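Local coordinates for protein thermospermine synthase (Medicago truncatula, PDB 6BQ2) that probably transfers an aminopropyl group to spermidine, making thermospermine in polyamine biosynthesis, at residues 110-115 and 143-148; 75-80 and 252-257; 101-106 and 174-179. All blocks are in the same frame, centred on the assembly; numbering follows the deposited sequence.

In the fold
The three contacts nest along the chain. Contact 1 lies inside the loop closed by contact 3, and contact 3 inside the loop closed by contact 2. Contact 3 pairs neighbouring parallel strands of the seven-stranded mixed sheet. From strand 104-107 the chain runs through a glycine turn into helix 114-120, where contact 1 forms; its centre is about 20 Å from that of contact 3. Contact 2 joins the N-terminal antiparallel sheet to the turn before strand 256-264. Its centre is about 16 Å from that of contact 1 and about 27 Å from that of contact 3. Ser79 and Glu112 link contacts 1 and 2 by a probable hydrogen bond, tying the N-terminal sheet to the Rossmann-like domain.

Contact 1. Residues 110-115 and 143-148; sequences GGEGST and SYLVVN
The flat carboxamide of Asn148 meets the Gly113 backbone with one face and Ser114 with its N-H edge. Gly113 C stands over that face, 3.4 Å from Asn148 ND2. At the edge, Ser114 OG lies close to the amide plane and takes a nearly straight bond from Asn148 ND2 (2.9 Å, 166°). The second N-H of Asn148 ND2 goes to Glu112 O at 3.0 Å. This bond is more bent, and the donor sits above the carbonyl plane. The other end of the amide, OD1, is held by Arg117, so three bonds fix the rotation of the group.

The carboxylate of Glu112 is turned 34° from this amide. Glu112 OE1 accepts a 2.7 Å bond from Ser114 OG, on the anti side and somewhat out of plane, and a second bond from Ser79. Ser114 OG thus accepts from Asn148 and donates to Glu112. Lower on the glutamate, Leu145 CD1 touches Glu112 CG at 3.7 Å, the two side chains crossing at about a right angle. With CG anti to the carbonyl carbon (chi1 -57°) and CD1 extended beyond it, Leu145 reaches the glutamate.

Gly113 needs to be glycine. A CB there would crowd Asn148 CB and jam against the preceding carbonyl oxygen.

The type I turn from Gly110 to Gly113 joins strand 104-107 to helix 114-120, consistent with the glycine-rich loop of a Rossmann-like nucleotide-binding fold. Glu112 is about 7 Å from the adenosine-binding Asp132, side chain to side chain. His88 of helix 84-98 packs on Glu112 and Ser114, while Leu145 follows helix 135-144 and Asn148 precedes helix 149-153.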
loop_
_atom_site.group_PDB
_atom_site.type_symbol
_atom_site.label_atom_id
_atom_site.label_comp_id
_atom_site.label_asym_id
_atom_site.label_seq_id
_atom_site.Cartn_x
_atom_site.Cartn_y
_atom_site.Cartn_z
ATOM N N GLY B 110 5.700 24.826 18.202
ATOM C CA GLY B 110 5.111 24.143 19.370
ATOM C C GLY B 110 3.589 24.167 19.511
ATOM O O GLY B 110 3.047 23.977 20.636
ATOM N N GLY B 111 2.872 24.351 18.393
ATOM C CA GLY B 111 1.409 24.566 18.424
ATOM C C GLY B 111 0.599 23.454 19.057
ATOM O O GLY B 111 -0.472 23.702 19.581
ATOM N N GLU B 112 1.127 22.239 19.052
ATOM C CA GLU B 112 0.411 21.118 19.666
ATOM C C GLU B 112 0.234 21.282 21.188
ATOM O O GLU B 112 -0.693 20.757 21.762
ATOM C CB GLU B 112 1.086 19.808 19.265
ATOM C CG GLU B 112 1.297 18.800 20.373
ATOM C CD GLU B 112 2.011 17.525 19.927
ATOM O OE1 GLU B 112 2.127 16.592 20.790
ATOM O OE2 GLU B 112 2.425 17.479 18.713
ATOM N N GLY B 113 1.140 22.012 21.839
ATOM C CA GLY B 113 1.014 22.274 23.265
ATOM C C GLY B 113 1.911 21.444 24.140
ATOM O O GLY B 113 2.031 21.719 25.341
ATOM N N SER B 114 2.555 20.410 23.565
ATOM C CA SER B 114 3.285 19.452 24.354
ATOM C C SER B 114 4.637 19.989 24.871
ATOM O O SER B 114 5.087 19.662 25.945
ATOM C CB SER B 114 3.503 18.158 23.592
ATOM O OG SER B 114 2.284 17.551 23.290
ATOM N N THR B 115 5.282 20.816 24.060
ATOM C CA THR B 115 6.486 21.497 24.436
ATOM C C THR B 115 6.183 22.386 25.631
ATOM O O THR B 115 6.906 22.335 26.612
ATOM C CB THR B 115 7.058 22.254 23.236
ATOM O OG1 THR B 115 7.400 21.269 22.245
ATOM C CG2 THR B 115 8.267 23.048 23.603
ATOM N N SER B 143 -8.282 22.098 21.930
ATOM C CA SER B 143 -9.543 21.394 22.102
ATOM C C SER B 143 -9.431 19.898 22.150
ATOM O O SER B 143 -10.156 19.242 22.900
ATOM C CB SER B 143 -10.486 21.712 20.941
ATOM O OG SER B 143 -11.093 22.945 21.180
ATOM N N TYR B 144 -8.592 19.347 21.289
ATOM C CA TYR B 144 -8.571 17.907 21.083
ATOM C C TYR B 144 -7.480 17.125 21.775
ATOM O O TYR B 144 -7.640 15.919 21.942
ATOM C CB TYR B 144 -8.560 17.594 19.601
ATOM C CG TYR B 144 -9.859 17.943 18.941
ATOM C CD1 TYR B 144 -11.017 17.241 19.237
ATOM C CD2 TYR B 144 -9.951 18.999 18.028
ATOM C CE1 TYR B 144 -12.223 17.583 18.635
ATOM C CE2 TYR B 144 -11.157 19.339 17.428
ATOM C CZ TYR B 144 -12.281 18.631 17.743
ATOM O OH TYR B 144 -13.481 18.926 17.125
ATOM N N LEU B 145 -6.369 17.751 22.151
ATOM C CA LEU B 145 -5.282 17.020 22.819
ATOM C C LEU B 145 -5.405 17.268 24.312
ATOM O O LEU B 145 -4.855 18.228 24.873
ATOM C CB LEU B 145 -3.912 17.424 22.285
ATOM C CG LEU B 145 -3.620 17.288 20.790
ATOM C CD1 LEU B 145 -2.146 17.590 20.528
ATOM C CD2 LEU B 145 -3.943 15.888 20.331
ATOM N N VAL B 146 -6.141 16.375 24.977
ATOM C CA VAL B 146 -6.527 16.631 26.357
ATOM C C VAL B 146 -5.317 16.497 27.282
ATOM O O VAL B 146 -5.239 17.180 28.303
ATOM C CB VAL B 146 -7.737 15.785 26.803
ATOM C CG1 VAL B 146 -8.178 16.222 28.192
ATOM C CG2 VAL B 146 -8.893 15.947 25.803
ATOM N N VAL B 147 -4.307 15.728 26.879
ATOM C CA VAL B 147 -3.042 15.686 27.631
ATOM C C VAL B 147 -2.460 17.094 27.913
ATOM O O VAL B 147 -1.784 17.273 28.915
ATOM C CB VAL B 147 -1.994 14.760 26.945
ATOM C CG1 VAL B 147 -1.492 15.305 25.603
ATOM C CG2 VAL B 147 -0.822 14.477 27.844
ATOM N N ASN B 148 -2.738 18.067 27.038
ATOM C CA ASN B 148 -2.212 19.418 27.132
ATOM C C ASN B 148 -3.203 20.455 27.637
ATOM O O ASN B 148 -2.911 21.670 27.608
ATOM C CB ASN B 148 -1.633 19.828 25.773
ATOM C CG ASN B 148 -0.484 18.951 25.360
ATOM O OD1 ASN B 148 0.227 18.439 26.221
ATOM N ND2 ASN B 148 -0.266 18.805 24.064
#

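Contact 2. Residues 75-80 and 252-257; sequences GKLQSA and PSYADI
Strand 76-80 forms the last strand of the N-terminal antiparallel sheet, and its classic beta bulge, with Gln78 and Ser79 both facing Leu71, meets the 3-10 turn 252-254 of the Rossmann-like domain. The contact borders the active-site region. The Tyr254 side chain is about 7 Å from that of Asp181, the predicted proton acceptor, and about 5 Å from a bound magnesium ion.

Tyr254 OH donates a 2.7 Å bond to Gln78 O, a carbonyl in the bulge. The hydroxyl approaches at a C=O angle of 153°, tilted from the carbonyl plane. Tyr254 CG lies beside the backbone N, anti to the carbonyl carbon (chi1 -72°), which carries the ring across to strand 76-80. Leu77 CD2 comes to the edge of the same ring, 4.1 Å from Tyr254 CE1, and the two side chains cross at about a right angle. The ring of Trp258 packs edge-to-face with that of Tyr254. A phenylalanine in place of Tyr254 would probably keep the touch with Leu77 but leave Gln78 O without this donor and lose the one hydrogen bond between the two segments.

Beside the tyrosine, Ser253 fills the corner between Leu77 and Ala80. Its hydroxyl bonds to Asp83. Ala80 CB meets Ser253 CB at 3.7 Å.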
loop_
_atom_site.group_PDB
_atom_site.type_symbol
_atom_site.label_atom_id
_atom_site.label_comp_id
_atom_site.label_asym_id
_atom_site.label_seq_id
_atom_site.Cartn_x
_atom_site.Cartn_y
_atom_site.Cartn_z
ATOM N N GLY B 75 -0.412 14.931 6.081
ATOM C CA GLY B 75 -0.094 13.537 5.943
ATOM C C GLY B 75 1.221 13.108 6.522
ATOM O O GLY B 75 1.742 12.085 6.100
ATOM N N LYS B 76 1.786 13.879 7.452
ATOM C CA LYS B 76 2.985 13.441 8.177
ATOM C C LYS B 76 2.617 13.375 9.640
ATOM O O LYS B 76 2.156 14.357 10.176
ATOM C CB LYS B 76 4.157 14.396 7.979
ATOM C CG LYS B 76 4.587 14.650 6.532
ATOM C CD LYS B 76 4.947 13.349 5.812
ATOM C CE LYS B 76 6.232 13.370 4.966
ATOM N NZ LYS B 76 6.502 14.650 4.244
ATOM N N LEU B 77 2.838 12.228 10.282
ATOM C CA LEU B 77 2.571 12.081 11.698
ATOM C C LEU B 77 3.465 13.037 12.448
ATOM O O LEU B 77 4.697 13.100 12.196
ATOM C CB LEU B 77 2.826 10.640 12.184
ATOM C CG LEU B 77 2.317 10.356 13.608
ATOM C CD1 LEU B 77 1.705 8.996 13.812
ATOM C CD2 LEU B 77 3.449 10.488 14.602
ATOM N N GLN B 78 2.852 13.797 13.342
ATOM C CA GLN B 78 3.574 14.751 14.183
ATOM C C GLN B 78 3.805 14.273 15.581
ATOM O O GLN B 78 4.854 14.531 16.173
ATOM C CB GLN B 78 2.791 16.054 14.263
ATOM C CG GLN B 78 2.677 16.761 12.936
ATOM C CD GLN B 78 4.025 17.042 12.297
ATOM O OE1 GLN B 78 4.900 17.706 12.904
ATOM N NE2 GLN B 78 4.223 16.526 11.071
ATOM N N SER B 79 2.802 13.638 16.134
ATOM C CA SER B 79 2.724 13.293 17.520
ATOM C C SER B 79 1.887 12.058 17.661
ATOM O O SER B 79 0.787 11.994 17.102
ATOM C CB SER B 79 2.017 14.439 18.244
ATOM O OG SER B 79 1.981 14.197 19.636
ATOM N N ALA B 80 2.372 11.053 18.357
ATOM C CA ALA B 80 1.552 9.931 18.730
ATOM C C ALA B 80 1.487 9.769 20.221
ATOM O O ALA B 80 2.467 9.928 20.937
ATOM C CB ALA B 80 2.078 8.681 18.095
ATOM N N PRO B 252 9.556 5.537 18.235
ATOM C CA PRO B 252 8.988 4.462 17.437
ATOM C C PRO B 252 8.024 4.953 16.360
ATOM O O PRO B 252 8.129 4.520 15.219
ATOM C CB PRO B 252 8.279 3.578 18.468
ATOM C CG PRO B 252 9.034 3.801 19.717
ATOM C CD PRO B 252 9.615 5.181 19.667
ATOM N N SER B 253 7.178 5.910 16.702
ATOM C CA SER B 253 6.160 6.400 15.772
ATOM C C SER B 253 6.718 7.225 14.642
ATOM O O SER B 253 6.025 7.430 13.644
ATOM C CB SER B 253 5.108 7.199 16.489
ATOM O OG SER B 253 5.603 8.378 16.976
ATOM N N TYR B 254 7.955 7.669 14.778
ATOM C CA TYR B 254 8.664 8.382 13.704
ATOM C C TYR B 254 9.404 7.457 12.784
ATOM O O TYR B 254 9.929 7.904 11.757
ATOM C CB TYR B 254 9.636 9.364 14.344
ATOM C CG TYR B 254 9.015 10.598 15.017
ATOM C CD1 TYR B 254 7.605 10.731 15.239
ATOM C CD2 TYR B 254 9.817 11.646 15.384
ATOM C CE1 TYR B 254 7.078 11.879 15.824
ATOM C CE2 TYR B 254 9.301 12.803 15.969
ATOM C CZ TYR B 254 7.947 12.923 16.213
ATOM O OH TYR B 254 7.470 14.091 16.807
ATOM N N ALA B 255 9.516 6.181 13.160
ATOM C CA ALA B 255 10.260 5.169 12.450
ATOM C C ALA B 255 11.752 5.500 12.228
ATOM O O ALA B 255 12.316 5.153 11.198
ATOM C CB ALA B 255 9.576 4.845 11.113
ATOM N N ASP B 256 12.385 6.213 13.178
ATOM C CA ASP B 256 13.777 6.586 13.046
ATOM C C ASP B 256 14.264 7.123 14.385
ATOM O O ASP B 256 13.464 7.380 15.309
ATOM C CB ASP B 256 13.986 7.653 11.956
ATOM C CG ASP B 256 15.416 7.653 11.347
ATOM O OD1 ASP B 256 16.345 6.930 11.820
ATOM O OD2 ASP B 256 15.602 8.402 10.372
ATOM N N ILE B 257 15.574 7.262 14.459
ATOM C CA ILE B 257 16.250 8.028 15.468
ATOM C C ILE B 257 15.953 9.506 15.107
ATOM O O ILE B 257 16.008 9.881 13.949
ATOM C CB ILE B 257 17.761 7.766 15.474
ATOM C CG1 ILE B 257 18.028 6.259 15.682
ATOM C CG2 ILE B 257 18.451 8.605 16.508
ATOM C CD1 ILE B 257 17.478 5.721 16.980
#

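Contact 3. Residues 101-106 and 174-179; sequences MPKNVF and KYDVIV
Phe106 and Tyr175 interlock beside the paired strands 104-106 and 177-179, the tyrosine standing just before the corner at Asp176. The bump is Phe106 CB, which sits almost exactly over the centre of the Tyr175 ring, 3.6 Å from its centroid, a CH-pi contact. CG of Phe106 is anti to the backbone N (chi1 -172°), and the ring projects past the tyrosine. Phe106 CD2 then lies 3.6 Å from Tyr175 OH, which is near the plane of the phenyl ring. The two rings meet obliquely, with planes 57° apart. Ile178 CG1 packs on Phe106 CB from the same sheet face.

On the other face, the valines mesh. Val105 and Val177 lie alongside each other, with Val105 CG2 3.9 Å from Val177 CB. The second branch, Val105 CG1, reaches obliquely to Val179 CG2. Pro102 CB touches Val177 CG2 and continues this ridge.

Where the strands begin, polar groups take over the contact. Asp176 OD2 is gripped by two backbone donors: Lys103 N at 2.8 Å from above the carboxylate plane, and Asn104 N on the anti side. A water links Asp176 OD1 to Met101 O. In return, Asp176 N bonds both Asn104 O and the side-chain OD1 of Asn104. Asn104 ND2 donates 2.8 Å to Lys174 O, in the carbonyl plane, and also bonds Glu173, so its amide is held at both ends. Further on, the parallel pairing continues: Phe106 N bonds Val177 O, and Val179 N bonds Phe106 O at 2.8 Å.

These are adjacent parallel strands of the Rossmann-like sheet. Strand 127-132 flanks 104-107 on its other edge, and its Val129 touches both Phe106 and Tyr175. Helix 84-98 covers the valine face through Leu91, Ala95 and Leu96.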
loop_
_atom_site.group_PDB
_atom_site.type_symbol
_atom_site.label_atom_id
_atom_site.label_comp_id
_atom_site.label_asym_id
_atom_site.label_seq_id
_atom_site.Cartn_x
_atom_site.Cartn_y
_atom_site.Cartn_z
ATOM N N MET B 101 19.034 28.719 36.339
ATOM C CA MET B 101 17.725 29.167 36.844
ATOM C C MET B 101 16.883 29.759 35.696
ATOM O O MET B 101 16.845 30.966 35.471
ATOM C CB MET B 101 17.925 30.211 37.980
ATOM C CG MET B 101 16.678 30.474 38.832
ATOM S SD MET B 101 17.098 31.725 40.076
ATOM C CE MET B 101 17.175 33.258 39.122
ATOM N N PRO B 102 16.234 28.889 34.900
ATOM C CA PRO B 102 15.493 29.362 33.725
ATOM C C PRO B 102 14.113 29.818 34.122
ATOM O O PRO B 102 13.366 29.034 34.670
ATOM C CB PRO B 102 15.434 28.123 32.813
ATOM C CG PRO B 102 15.500 26.978 33.770
ATOM C CD PRO B 102 16.398 27.422 34.895
ATOM N N LYS B 103 13.794 31.080 33.833
ATOM C CA LYS B 103 12.547 31.726 34.251
ATOM C C LYS B 103 11.620 32.049 33.101
ATOM O O LYS B 103 10.400 31.977 33.229
ATOM C CB LYS B 103 12.873 33.050 34.951
ATOM C CG LYS B 103 13.633 32.870 36.269
ATOM C CD LYS B 103 12.636 32.818 37.432
ATOM C CE LYS B 103 13.186 32.165 38.708
ATOM N NZ LYS B 103 12.167 31.360 39.445
ATOM N N ASN B 104 12.175 32.421 31.951
ATOM C CA ASN B 104 11.328 32.660 30.836
ATOM C C ASN B 104 11.839 31.999 29.576
ATOM O O ASN B 104 13.061 31.916 29.355
ATOM C CB ASN B 104 11.089 34.099 30.665
ATOM C CG ASN B 104 12.278 34.840 30.211
ATOM O OD1 ASN B 104 13.430 34.396 30.416
ATOM N ND2 ASN B 104 12.036 36.022 29.597
ATOM N N VAL B 105 10.868 31.526 28.805
ATOM C CA VAL B 105 11.142 30.699 27.647
ATOM C C VAL B 105 10.275 31.126 26.477
ATOM O O VAL B 105 9.124 31.479 26.646
ATOM C CB VAL B 105 10.954 29.207 28.008
ATOM C CG1 VAL B 105 11.225 28.314 26.814
ATOM C CG2 VAL B 105 11.917 28.830 29.123
ATOM N N PHE B 106 10.853 31.110 25.277
ATOM C CA PHE B 106 10.171 31.406 24.031
ATOM C C PHE B 106 10.211 30.137 23.176
ATOM O O PHE B 106 11.294 29.568 23.012
ATOM C CB PHE B 106 10.870 32.553 23.302
ATOM C CG PHE B 106 10.145 33.060 22.104
ATOM C CD1 PHE B 106 10.349 32.503 20.871
ATOM C CD2 PHE B 106 9.318 34.184 22.190
ATOM C CE1 PHE B 106 9.711 33.000 19.731
ATOM C CE2 PHE B 106 8.676 34.694 21.076
ATOM C CZ PHE B 106 8.864 34.109 19.839
ATOM N N LYS B 174 14.170 39.431 26.413
ATOM C CA LYS B 174 15.139 38.358 26.244
ATOM C C LYS B 174 14.679 37.174 27.047
ATOM O O LYS B 174 13.845 37.308 27.962
ATOM C CB LYS B 174 16.521 38.820 26.690
ATOM C CG LYS B 174 16.947 40.111 25.974
ATOM C CD LYS B 174 18.455 40.386 25.989
ATOM C CE LYS B 174 18.764 41.875 25.731
ATOM N NZ LYS B 174 17.621 42.695 25.182
ATOM N N TYR B 175 15.227 36.008 26.718
ATOM C CA TYR B 175 14.781 34.740 27.305
ATOM C C TYR B 175 15.941 33.928 27.811
ATOM O O TYR B 175 17.044 33.974 27.243
ATOM C CB TYR B 175 14.007 33.923 26.242
ATOM C CG TYR B 175 12.758 34.646 25.837
ATOM C CD1 TYR B 175 11.578 34.462 26.534
ATOM C CD2 TYR B 175 12.765 35.543 24.757
ATOM C CE1 TYR B 175 10.410 35.123 26.158
ATOM C CE2 TYR B 175 11.616 36.224 24.392
ATOM C CZ TYR B 175 10.462 36.028 25.109
ATOM O OH TYR B 175 9.352 36.749 24.738
ATOM N N ASP B 176 15.679 33.130 28.848
ATOM C CA ASP B 176 16.681 32.204 29.376
ATOM C C ASP B 176 16.888 31.000 28.460
ATOM O O ASP B 176 17.997 30.503 28.299
ATOM C CB ASP B 176 16.276 31.743 30.773
ATOM C CG ASP B 176 16.265 32.898 31.812
ATOM O OD1 ASP B 176 17.303 33.587 32.010
ATOM O OD2 ASP B 176 15.209 33.069 32.459
ATOM N N VAL B 177 15.806 30.565 27.839
ATOM C CA VAL B 177 15.851 29.417 26.891
ATOM C C VAL B 177 14.939 29.787 25.703
ATOM O O VAL B 177 13.883 30.380 25.879
ATOM C CB VAL B 177 15.398 28.053 27.521
ATOM C CG1 VAL B 177 15.522 26.954 26.498
ATOM C CG2 VAL B 177 16.257 27.685 28.723
ATOM N N ILE B 178 15.409 29.498 24.486
ATOM C CA ILE B 178 14.545 29.587 23.297
ATOM C C ILE B 178 14.527 28.186 22.700
ATOM O O ILE B 178 15.587 27.529 22.537
ATOM C CB ILE B 178 15.040 30.628 22.293
ATOM C CG1 ILE B 178 14.894 32.025 22.940
ATOM C CG2 ILE B 178 14.234 30.572 21.009
ATOM C CD1 ILE B 178 15.537 33.152 22.184
ATOM N N VAL B 179 13.325 27.741 22.361
ATOM C CA VAL B 179 13.120 26.381 21.880
ATOM C C VAL B 179 12.639 26.416 20.425
ATOM O O VAL B 179 11.591 27.016 20.129
ATOM C CB VAL B 179 12.077 25.672 22.744
ATOM C CG1 VAL B 179 11.846 24.257 22.194
ATOM C CG2 VAL B 179 12.503 25.610 24.221
HETATM O O HOH W 1 17.917 33.439 35.196
#